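Local structure of DNA replication regulator protein HobA (Helicobacter pylori, 2UVP) at residues Leu57-Ser62 with Phe118-Lys123; His65-Tyr70 with Tyr163-Leu168. The protein is required for the initiation of DNA replication and increases binding of the initiator DnaA to the oriC region. All coordinates share one frame; numbering follows the deposited sequence.

Contact 1: residues Leu57-Ser62 with Phe118-Lys123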
loop_
_atom_site.group_PDB
_atom_site.type_symbol
_atom_site.label_atom_id
_atom_site.label_comp_id
_atom_site.label_asym_id
_atom_site.label_seq_id
_atom_site.Cartn_x
_atom_site.Cartn_y
_atom_site.Cartn_z
ATOM N N LEU A 57 -1.470 9.274 16.078
ATOM C CA LEU A 57 -2.073 9.082 14.763
ATOM C C LEU A 57 -1.285 9.988 13.840
ATOM O O LEU A 57 -1.419 11.218 13.897
ATOM C CB LEU A 57 -3.563 9.462 14.772
ATOM C CG LEU A 57 -4.548 8.367 15.243
ATOM C CD1 LEU A 57 -4.248 7.849 16.619
ATOM C CD2 LEU A 57 -5.980 8.947 15.147
ATOM N N VAL A 58 -0.469 9.379 12.990
ATOM C CA VAL A 58 0.541 10.126 12.248
ATOM C C VAL A 58 0.080 10.377 10.821
ATOM O O VAL A 58 -0.354 9.459 10.105
ATOM C CB VAL A 58 1.923 9.374 12.237
ATOM C CG1 VAL A 58 3.018 10.299 11.696
ATOM C CG2 VAL A 58 2.326 8.924 13.647
ATOM N N SER A 59 0.185 11.632 10.388
ATOM C CA SER A 59 -0.156 11.999 9.023
ATOM C C SER A 59 0.929 12.922 8.454
ATOM O O SER A 59 1.703 13.530 9.218
ATOM C CB SER A 59 -1.524 12.706 8.967
ATOM O OG SER A 59 -1.549 13.860 9.787
ATOM N N ALA A 60 0.959 13.037 7.129
ATOM C CA ALA A 60 1.939 13.920 6.437
ATOM C C ALA A 60 1.374 14.348 5.113
ATOM O O ALA A 60 0.553 13.632 4.511
ATOM C CB ALA A 60 3.256 13.198 6.220
ATOM N N ASP A 61 1.855 15.485 4.614
ATOM C CA ASP A 61 1.471 15.941 3.283
ATOM C C ASP A 61 2.006 15.014 2.177
ATOM O O ASP A 61 2.804 14.105 2.445
ATOM C CB ASP A 61 1.839 17.438 3.090
ATOM C CG ASP A 61 3.342 17.692 2.970
ATOM O OD1 ASP A 61 4.125 16.771 2.651
ATOM O OD2 ASP A 61 3.745 18.860 3.162
ATOM N N SER A 62 1.532 15.215 0.947
ATOM C CA SER A 62 1.889 14.323 -0.152
ATOM C C SER A 62 3.419 14.170 -0.295
ATOM O O SER A 62 3.931 13.044 -0.391
ATOM C CB SER A 62 1.214 14.768 -1.475
ATOM O OG SER A 62 1.279 16.182 -1.651
ATOM N N PHE A 118 -2.817 13.631 17.436
ATOM C CA PHE A 118 -2.493 13.757 16.019
ATOM C C PHE A 118 -1.089 14.284 15.859
ATOM O O PHE A 118 -0.756 15.332 16.415
ATOM C CB PHE A 118 -3.444 14.706 15.306
ATOM C CG PHE A 118 -4.852 14.216 15.251
ATOM C CD1 PHE A 118 -5.200 13.139 14.442
ATOM C CD2 PHE A 118 -5.835 14.848 15.995
ATOM C CE1 PHE A 118 -6.528 12.685 14.383
ATOM C CE2 PHE A 118 -7.167 14.403 15.950
ATOM C CZ PHE A 118 -7.512 13.325 15.146
ATOM N N TRP A 119 -0.270 13.577 15.097
ATOM C CA TRP A 119 1.078 14.074 14.784
ATOM C C TRP A 119 1.093 14.312 13.301
ATOM O O TRP A 119 1.009 13.361 12.510
ATOM C CB TRP A 119 2.111 13.027 15.153
ATOM C CG TRP A 119 3.550 13.361 14.869
ATOM C CD1 TRP A 119 4.063 14.468 14.218
ATOM C CD2 TRP A 119 4.666 12.548 15.219
ATOM N NE1 TRP A 119 5.441 14.376 14.157
ATOM C CE2 TRP A 119 5.832 13.203 14.753
ATOM C CE3 TRP A 119 4.792 11.313 15.865
ATOM C CZ2 TRP A 119 7.111 12.682 14.956
ATOM C CZ3 TRP A 119 6.051 10.792 16.072
ATOM C CH2 TRP A 119 7.208 11.482 15.613
ATOM N N HIS A 120 1.150 15.579 12.894
ATOM C CA HIS A 120 1.056 15.862 11.461
ATOM C C HIS A 120 2.307 16.582 11.008
ATOM O O HIS A 120 2.786 17.474 11.710
ATOM C CB HIS A 120 -0.185 16.691 11.111
ATOM C CG HIS A 120 -0.251 17.059 9.665
ATOM N ND1 HIS A 120 -0.632 16.160 8.687
ATOM C CD2 HIS A 120 0.119 18.192 9.013
ATOM C CE1 HIS A 120 -0.553 16.748 7.506
ATOM N NE2 HIS A 120 -0.059 17.962 7.677
ATOM N N VAL A 121 2.801 16.209 9.830
ATOM C CA VAL A 121 3.977 16.854 9.242
ATOM C C VAL A 121 3.680 17.456 7.886
ATOM O O VAL A 121 3.310 16.752 6.941
ATOM C CB VAL A 121 5.147 15.856 9.086
ATOM C CG1 VAL A 121 6.387 16.589 8.563
ATOM C CG2 VAL A 121 5.414 15.174 10.428
ATOM N N GLY A 122 3.865 18.772 7.782
ATOM C CA GLY A 122 3.879 19.434 6.500
ATOM C C GLY A 122 2.609 20.222 6.239
ATOM O O GLY A 122 1.914 20.645 7.182
ATOM N N LYS A 123 2.327 20.406 4.960
ATOM C CA LYS A 123 1.137 21.150 4.511
ATOM C C LYS A 123 -0.130 20.443 4.945
ATOM O O LYS A 123 -0.167 19.196 5.004
ATOM C CB LYS A 123 1.135 21.265 2.995
ATOM C CG LYS A 123 2.277 22.087 2.438
ATOM C CD LYS A 123 2.121 22.331 0.937
ATOM C CE LYS A 123 2.246 21.041 0.135
ATOM N NZ LYS A 123 2.442 21.279 -1.335
#
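S59 and H120 meet through their side chains between two neighbouring parallel strands, 57-60 and 118-121. S59 OG lies 2.7 Å from H120 ND1, near the imidazole plane and at the ring edge. This is a hydrogen bond in which either group may be the donor. With CG anti to the backbone N (chi1 176°) and chi2 at 77°, H120 ND1 faces S59 OG. The other ring nitrogen, NE2, donates to K123 O at 2.9 Å. That acceptor lies almost in the ring plane, but NE2 stands above the plane of the carbonyl. Both ring nitrogens are thus engaged, which fixes the rotation of the imidazole.

The backbones pair in parallel register, L57 with F118 through A60 with V121. W119 N donates to L57 O, and S59 N to W119 O, both at 2.9 Å and nearly straight. V121 N to S59 O and D61 N to V121 O continue the pattern, slightly longer and more bent.

D61 OD2 accepts K123 N at 2.8 Å, on the anti side of the carboxylate and somewhat out of its plane. This ties the two loops together just past the C-terminal ends of the strands. D61 OD1 forms a salt bridge with R64. At the backbone angles of G122, a CB would jam against the preceding carbonyl O.

Apolar contacts lie on both faces. L57 CD2 touches F118 CE1 at 3.9 Å on the face of S59 and H120. On the other face V58 CG2 meets W119 CE3 at 4.1 Å.

Strand 116-121 is the middle of a five-stranded parallel sheet in an alpha/beta fold, consistent with the SIS clan. Strand 55-60 lies between it and 88-90, and 139-143 flanks its other side. Helix 65-75 packs on V58 and W119, while helix 127-133 packs on F118 and H120 from the other face.

Contact 2: residues His65-Tyr70 with Tyr163-Leu168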
loop_
_atom_site.group_PDB
_atom_site.type_symbol
_atom_site.label_atom_id
_atom_site.label_comp_id
_atom_site.label_asym_id
_atom_site.label_seq_id
_atom_site.Cartn_x
_atom_site.Cartn_y
_atom_site.Cartn_z
ATOM N N HIS A 65 5.196 11.676 2.410
ATOM C CA HIS A 65 4.821 10.277 2.666
ATOM C C HIS A 65 6.044 9.452 3.049
ATOM O O HIS A 65 5.942 8.577 3.912
ATOM C CB HIS A 65 4.117 9.632 1.470
ATOM C CG HIS A 65 2.751 10.169 1.209
ATOM N ND1 HIS A 65 1.932 9.654 0.220
ATOM C CD2 HIS A 65 2.031 11.136 1.829
ATOM C CE1 HIS A 65 0.782 10.308 0.222
ATOM N NE2 HIS A 65 0.810 11.203 1.194
ATOM N N TRP A 66 7.199 9.724 2.433
ATOM C CA TRP A 66 8.421 8.993 2.817
ATOM C C TRP A 66 8.718 9.182 4.313
ATOM O O TRP A 66 9.196 8.263 4.980
ATOM C CB TRP A 66 9.627 9.426 1.980
ATOM C CG TRP A 66 10.015 10.871 2.185
ATOM C CD1 TRP A 66 9.545 11.945 1.501
ATOM C CD2 TRP A 66 10.931 11.380 3.168
ATOM N NE1 TRP A 66 10.139 13.105 1.971
ATOM C CE2 TRP A 66 10.995 12.781 2.993
ATOM C CE3 TRP A 66 11.719 10.780 4.162
ATOM C CZ2 TRP A 66 11.811 13.605 3.798
ATOM C CZ3 TRP A 66 12.539 11.601 4.968
ATOM C CH2 TRP A 66 12.577 12.994 4.760
ATOM N N PHE A 67 8.410 10.359 4.854
ATOM C CA PHE A 67 8.778 10.661 6.239
ATOM C C PHE A 67 7.765 10.039 7.208
ATOM O O PHE A 67 8.123 9.592 8.297
ATOM C CB PHE A 67 8.933 12.166 6.454
ATOM C CG PHE A 67 9.424 12.535 7.834
ATOM C CD1 PHE A 67 10.671 12.088 8.295
ATOM C CD2 PHE A 67 8.625 13.307 8.680
ATOM C CE1 PHE A 67 11.152 12.459 9.582
ATOM C CE2 PHE A 67 9.079 13.660 9.977
ATOM C CZ PHE A 67 10.348 13.215 10.420
ATOM N N LEU A 68 6.506 9.988 6.788
ATOM C CA LEU A 68 5.487 9.196 7.503
ATOM C C LEU A 68 5.997 7.751 7.652
ATOM O O LEU A 68 6.018 7.195 8.743
ATOM C CB LEU A 68 4.169 9.209 6.712
ATOM C CG LEU A 68 2.807 9.067 7.409
ATOM C CD1 LEU A 68 1.755 8.555 6.442
ATOM C CD2 LEU A 68 2.759 8.346 8.726
ATOM N N ASN A 69 6.428 7.159 6.539
ATOM C CA ASN A 69 6.980 5.806 6.531
ATOM C C ASN A 69 8.172 5.684 7.487
ATOM O O ASN A 69 8.267 4.721 8.274
ATOM C CB ASN A 69 7.355 5.472 5.077
ATOM C CG ASN A 69 7.829 4.045 4.881
ATOM O OD1 ASN A 69 8.506 3.471 5.720
ATOM N ND2 ASN A 69 7.495 3.477 3.712
ATOM N N TYR A 70 9.051 6.677 7.439
ATOM C CA TYR A 70 10.224 6.720 8.320
ATOM C C TYR A 70 9.812 6.730 9.790
ATOM O O TYR A 70 10.382 5.997 10.590
ATOM C CB TYR A 70 11.005 7.980 8.007
ATOM C CG TYR A 70 12.322 8.101 8.750
ATOM C CD1 TYR A 70 13.466 7.476 8.282
ATOM C CD2 TYR A 70 12.411 8.880 9.911
ATOM C CE1 TYR A 70 14.694 7.612 8.962
ATOM C CE2 TYR A 70 13.629 9.022 10.600
ATOM C CZ TYR A 70 14.762 8.393 10.109
ATOM O OH TYR A 70 15.989 8.507 10.739
ATOM N N TYR A 163 16.791 16.881 5.656
ATOM C CA TYR A 163 17.700 16.560 6.748
ATOM C C TYR A 163 17.146 16.981 8.111
ATOM O O TYR A 163 17.285 16.245 9.104
ATOM C CB TYR A 163 19.023 17.298 6.543
ATOM C CG TYR A 163 19.754 17.015 5.240
ATOM C CD1 TYR A 163 20.531 15.870 5.093
ATOM C CD2 TYR A 163 19.725 17.937 4.200
ATOM C CE1 TYR A 163 21.263 15.630 3.918
ATOM C CE2 TYR A 163 20.440 17.711 3.012
ATOM C CZ TYR A 163 21.204 16.555 2.882
ATOM O OH TYR A 163 21.945 16.365 1.736
ATOM N N LYS A 164 16.528 18.157 8.170
ATOM C CA LYS A 164 15.988 18.672 9.424
ATOM C C LYS A 164 14.884 17.772 9.945
ATOM O O LYS A 164 14.766 17.541 11.147
ATOM C CB LYS A 164 15.469 20.104 9.222
ATOM C CG LYS A 164 16.614 21.082 8.905
ATOM C CD LYS A 164 16.150 22.571 8.856
ATOM C CE LYS A 164 17.382 23.422 8.463
ATOM N NZ LYS A 164 17.054 24.856 8.319
ATOM N N LEU A 165 14.088 17.230 9.030
ATOM C CA LEU A 165 13.056 16.278 9.448
ATOM C C LEU A 165 13.679 15.056 10.151
ATOM O O LEU A 165 13.225 14.661 11.217
ATOM C CB LEU A 165 12.178 15.866 8.264
ATOM C CG LEU A 165 11.246 16.965 7.713
ATOM C CD1 LEU A 165 10.581 16.495 6.433
ATOM C CD2 LEU A 165 10.189 17.367 8.763
ATOM N N LEU A 166 14.705 14.467 9.544
ATOM C CA LEU A 166 15.422 13.345 10.169
ATOM C C LEU A 166 15.969 13.745 11.534
ATOM O O LEU A 166 15.906 12.982 12.504
ATOM C CB LEU A 166 16.566 12.855 9.274
ATOM C CG LEU A 166 16.184 12.296 7.910
ATOM C CD1 LEU A 166 17.437 11.752 7.267
ATOM C CD2 LEU A 166 15.151 11.188 8.057
ATOM N N GLN A 167 16.537 14.944 11.585
ATOM C CA GLN A 167 17.219 15.390 12.781
ATOM C C GLN A 167 16.198 15.570 13.922
ATOM O O GLN A 167 16.440 15.159 15.072
ATOM C CB GLN A 167 17.957 16.685 12.480
ATOM C CG GLN A 167 18.873 17.073 13.621
ATOM C CD GLN A 167 19.551 18.410 13.382
ATOM O OE1 GLN A 167 19.592 18.911 12.256
ATOM N NE2 GLN A 167 20.024 19.023 14.468
ATOM N N LEU A 168 15.044 16.149 13.598
ATOM C CA LEU A 168 13.986 16.314 14.619
ATOM C C LEU A 168 13.427 14.962 15.063
ATOM O O LEU A 168 13.129 14.759 16.245
ATOM C CB LEU A 168 12.854 17.189 14.096
ATOM C CG LEU A 168 13.239 18.666 13.895
ATOM C CD1 LEU A 168 12.175 19.306 13.024
ATOM C CD2 LEU A 168 13.446 19.414 15.269
#
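L166 puts one methyl, CD2, over the face of the Y70 ring. CD2 is 3.6 Å from the ring centroid and 16° off the normal, a CH-pi contact. The second close point is F67 against L165. L165 CB sits over the F67 ring, 3.9 Å from its centroid. The F67 chi1 of -175° carries the ring out from its helix toward 163-168. F67 CZ also comes within 3.3 Å of the backbone atom L165 O.

Both contacts with the W66 indole are looser. L166 CD2 lies at its edge, 4.1 Å from W66 CZ3, so one branch of a leucine serves two aromatic rings. L165 CD1 reaches W66 CZ2 at 4.1 Å.

The backbones stay well apart. The helix axes approach to 11.3 Å and run nearly parallel, at 19°, so long side chains bridge the gap. H65 and N69, on the other side of helix 65-70, take no part, and H65 is exposed to solvent. K164 and Q167 also turn elsewhere: K164 pairs with D158, and Q167 OE1 bonds to W31 NE1. Another protein chain of the assembly borders the contact. An acidic side chain of that chain binds Y70 OH, and an aromatic one meets W66 edge-to-face.

Between the two helices the chemistry is apolar and aromatic, with leucine groups set against rings. Polar bonds are made elsewhere, within the chain by K164 and Q167 and to the other protein chain by Y70 and Q167.

Both contacts are buried, and their centres lie about 11 Å apart. Contact 1 joins two strands in the interior of the sheet, and no other chain of the assembly touches it. Contact 2 joins two helices and lies beside another protein chain. Strand 55-60 is followed, after a short turn, by helix 65-75. The contacts touch at both pairs of segments: V58 CG1 meets L68 CD2 at 3.6 Å, and V121 CG1 meets L165 CD2 at 3.9 Å. Contact 1 relies on backbone bonds, with polar side chains from S59 and H120 onward. Contact 2 relies on apolar packing and CH-pi contacts, with no hydrogen bond between its segments.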